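Local atomic coordinates of putative mannose-6-phosphate isomerase YvyI (Bacillus subtilis, PDB entry 1QWR), a protein that probably catalyses the interconversion of D-mannose 6-phosphate and D-fructose 6-phosphate, with one zinc ion bound per subunit. Residues G22-L25 with R26-G30. Sequence-based numbering, arbitrary orientation.
Sequences GTAL and RDRFG. With ACT (acetate ion), chain F; FMT (formic acid), chain G.
The carbonyl oxygen T23 O accepts two backbone N-H groups. D27 N lies 2.9 Å from T23 O, in the carbonyl plane and almost straight. R26 N reaches T23 O from above that plane, at a bent N-H...O angle of 133°. A second link joins the same turn: T23 OG1 donates to D27 OD2 at 2.8 Å, meeting the carboxylate from above its plane. The T23 hydroxyl lies between its own backbone N and carbonyl carbon (chi1 61°), which turns it to D27 and leaves CG2 3.5 Å from R26 NH2. T23 occupies the N-cap position of helix 24-29, but its side chain makes no capping bond; the N-H of A24, first in the helix, is hydrogen-bonded to D91. This short helix lies in the type I phosphomannose isomerase catalytic region, a cupin-clan domain, away from the zinc site. The next i to i+4 bond runs from R28 N to A24 O, at 2.8 Å, while the F29 N bond to L25 O is weak. Inward, L25 CD2 lies 4.3 Å from F29 CD2, and both side chains pack on L89 of strand 85-92. The two arginines have their main polar partners outside this turn: R26 NH2 in a salt bridge with E36, R28 NH2 with D125. R26 NH1 also donates to acetate OXT at 3.3 Å and R28 NH1 weakly to formic acid, both probably from the crystallisation liquor. G30, with positive phi, leaves the helical conformation.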
ATOM      1  N   GLY A  22      -8.437 -14.268  -0.836  1.00 20.98           N
ATOM      2  CA  GLY A  22      -8.263 -15.650  -0.416  1.00 20.33           C
ATOM      3  C   GLY A  22      -8.040 -15.757   1.082  1.00 18.62           C
ATOM      4  O   GLY A  22      -8.654 -15.027   1.854  1.00 19.10           O
ATOM      5  N   THR A  23      -7.147 -16.666   1.487  1.00 19.55           N
ATOM      6  CA  THR A  23      -6.845 -16.882   2.905  1.00 18.98           C
ATOM      7  C   THR A  23      -5.354 -16.696   3.190  1.00 17.58           C
ATOM      8  O   THR A  23      -4.909 -16.970   4.298  1.00 19.16           O
ATOM      9  CB  THR A  23      -7.243 -18.338   3.384  1.00 18.66           C
ATOM     10  OG1 THR A  23      -6.504 -19.306   2.635  1.00 19.65           O
ATOM     11  CG2 THR A  23      -8.731 -18.604   3.187  1.00 19.95           C
ATOM     12  N   ALA A  24      -4.582 -16.225   2.213  1.00 17.79           N
ATOM     13  CA  ALA A  24      -3.144 -16.055   2.425  1.00 17.16           C
ATOM     14  C   ALA A  24      -2.797 -15.165   3.622  1.00 17.81           C
ATOM     15  O   ALA A  24      -1.744 -15.340   4.244  1.00 16.74           O
ATOM     16  CB  ALA A  24      -2.472 -15.514   1.149  1.00 17.76           C
ATOM     17  N   LEU A  25      -3.669 -14.216   3.952  1.00 16.83           N
ATOM     18  CA  LEU A  25      -3.387 -13.327   5.086  1.00 17.42           C
ATOM     19  C   LEU A  25      -3.404 -14.130   6.381  1.00 18.93           C
ATOM     20  O   LEU A  25      -2.686 -13.821   7.337  1.00 17.26           O
ATOM     21  CB  LEU A  25      -4.408 -12.180   5.136  1.00 16.42           C
ATOM     22  CG  LEU A  25      -4.183 -11.170   4.003  1.00 16.56           C
ATOM     23  CD1 LEU A  25      -5.388 -10.241   3.833  1.00 18.72           C
ATOM     24  CD2 LEU A  25      -2.925 -10.341   4.349  1.00 18.52           C
ATOM     25  N   ARG A  26      -4.228 -15.168   6.421  1.00 20.56           N
ATOM     26  CA  ARG A  26      -4.252 -16.002   7.607  1.00 19.43           C
ATOM     27  C   ARG A  26      -3.121 -17.026   7.508  1.00 20.03           C
ATOM     28  O   ARG A  26      -2.358 -17.215   8.454  1.00 19.40           O
ATOM     29  CB  ARG A  26      -5.587 -16.747   7.744  1.00 21.86           C
ATOM     30  CG  ARG A  26      -5.557 -17.727   8.921  1.00 23.52           C
ATOM     31  CD  ARG A  26      -6.875 -18.438   9.124  1.00 26.91           C
ATOM     32  NE  ARG A  26      -7.243 -19.268   7.988  1.00 26.89           N
ATOM     33  CZ  ARG A  26      -8.426 -19.199   7.392  1.00 27.40           C
ATOM     34  NH1 ARG A  26      -9.334 -18.337   7.826  1.00 28.66           N
ATOM     35  NH2 ARG A  26      -8.709 -20.004   6.374  1.00 28.48           N
ATOM     36  N   ASP A  27      -2.992 -17.670   6.349  1.00 20.53           N
ATOM     37  CA  ASP A  27      -1.968 -18.720   6.172  1.00 20.35           C
ATOM     38  C   ASP A  27      -0.507 -18.256   6.292  1.00 19.89           C
ATOM     39  O   ASP A  27       0.344 -18.975   6.826  1.00 19.69           O
ATOM     40  CB  ASP A  27      -2.143 -19.428   4.804  1.00 20.04           C
ATOM     41  CG  ASP A  27      -3.526 -20.065   4.629  1.00 23.58           C
ATOM     42  OD1 ASP A  27      -4.129 -20.505   5.629  1.00 24.87           O
ATOM     43  OD2 ASP A  27      -4.007 -20.140   3.475  1.00 28.29           O
ATOM     44  N   ARG A  28      -0.215 -17.054   5.816  1.00 18.03           N
ATOM     45  CA  ARG A  28       1.154 -16.563   5.846  1.00 19.16           C
ATOM     46  C   ARG A  28       1.471 -15.540   6.929  1.00 19.21           C
ATOM     47  O   ARG A  28       2.636 -15.384   7.299  1.00 17.02           O
ATOM     48  CB  ARG A  28       1.502 -16.005   4.466  1.00 20.54           C
ATOM     49  CG  ARG A  28       1.129 -16.988   3.375  1.00 24.52           C
ATOM     50  CD  ARG A  28       1.570 -16.556   2.002  1.00 27.16           C
ATOM     51  NE  ARG A  28       3.021 -16.426   1.910  1.00 31.59           N
ATOM     52  CZ  ARG A  28       3.686 -16.393   0.762  1.00 30.47           C
ATOM     53  NH1 ARG A  28       3.024 -16.485  -0.384  1.00 33.58           N
ATOM     54  NH2 ARG A  28       5.002 -16.262   0.761  1.00 31.17           N
ATOM     55  N   PHE A  29       0.450 -14.858   7.451  1.00 17.10           N
ATOM     56  CA  PHE A  29       0.672 -13.854   8.493  1.00 17.15           C
ATOM     57  C   PHE A  29      -0.014 -14.193   9.829  1.00 17.80           C
ATOM     58  O   PHE A  29       0.121 -13.445  10.812  1.00 17.01           O
ATOM     59  CB  PHE A  29       0.195 -12.467   8.003  1.00 16.40           C
ATOM     60  CG  PHE A  29       1.077 -11.855   6.944  1.00 16.86           C
ATOM     61  CD1 PHE A  29       2.207 -11.130   7.295  1.00 17.46           C
ATOM     62  CD2 PHE A  29       0.814 -12.064   5.592  1.00 19.04           C
ATOM     63  CE1 PHE A  29       3.079 -10.621   6.319  1.00 19.71           C
ATOM     64  CE2 PHE A  29       1.673 -11.566   4.616  1.00 21.20           C
ATOM     65  CZ  PHE A  29       2.806 -10.846   4.974  1.00 19.18           C
ATOM     66  N   GLY A  30      -0.750 -15.307   9.865  1.00 16.69           N
ATOM     67  CA  GLY A  30      -1.424 -15.701  11.093  1.00 16.59           C
ATOM     68  C   GLY A  30      -2.616 -14.850  11.499  1.00 19.42           C
ATOM     69  O   GLY A  30      -3.134 -14.963  12.631  1.00 16.93           O
TER
HETATM   70  C   ACT F 607      -9.583 -17.537  11.674  1.00 36.21           C
HETATM   71  O   ACT F 607      -9.495 -17.149  12.872  1.00 34.66           O
HETATM   72  OXT ACT F 607      -9.672 -16.755  10.682  1.00 30.78           O
HETATM   73  CH3 ACT F 607      -9.319 -19.011  11.399  1.00 34.87           C
HETATM   74  C   FMT G 606       0.754 -16.018  -3.574  1.00 57.03           C
HETATM   75  O1  FMT G 606       1.997 -16.073  -3.872  1.00 55.51           O
HETATM   76  O2  FMT G 606       0.555 -15.894  -2.313  1.00 58.02           O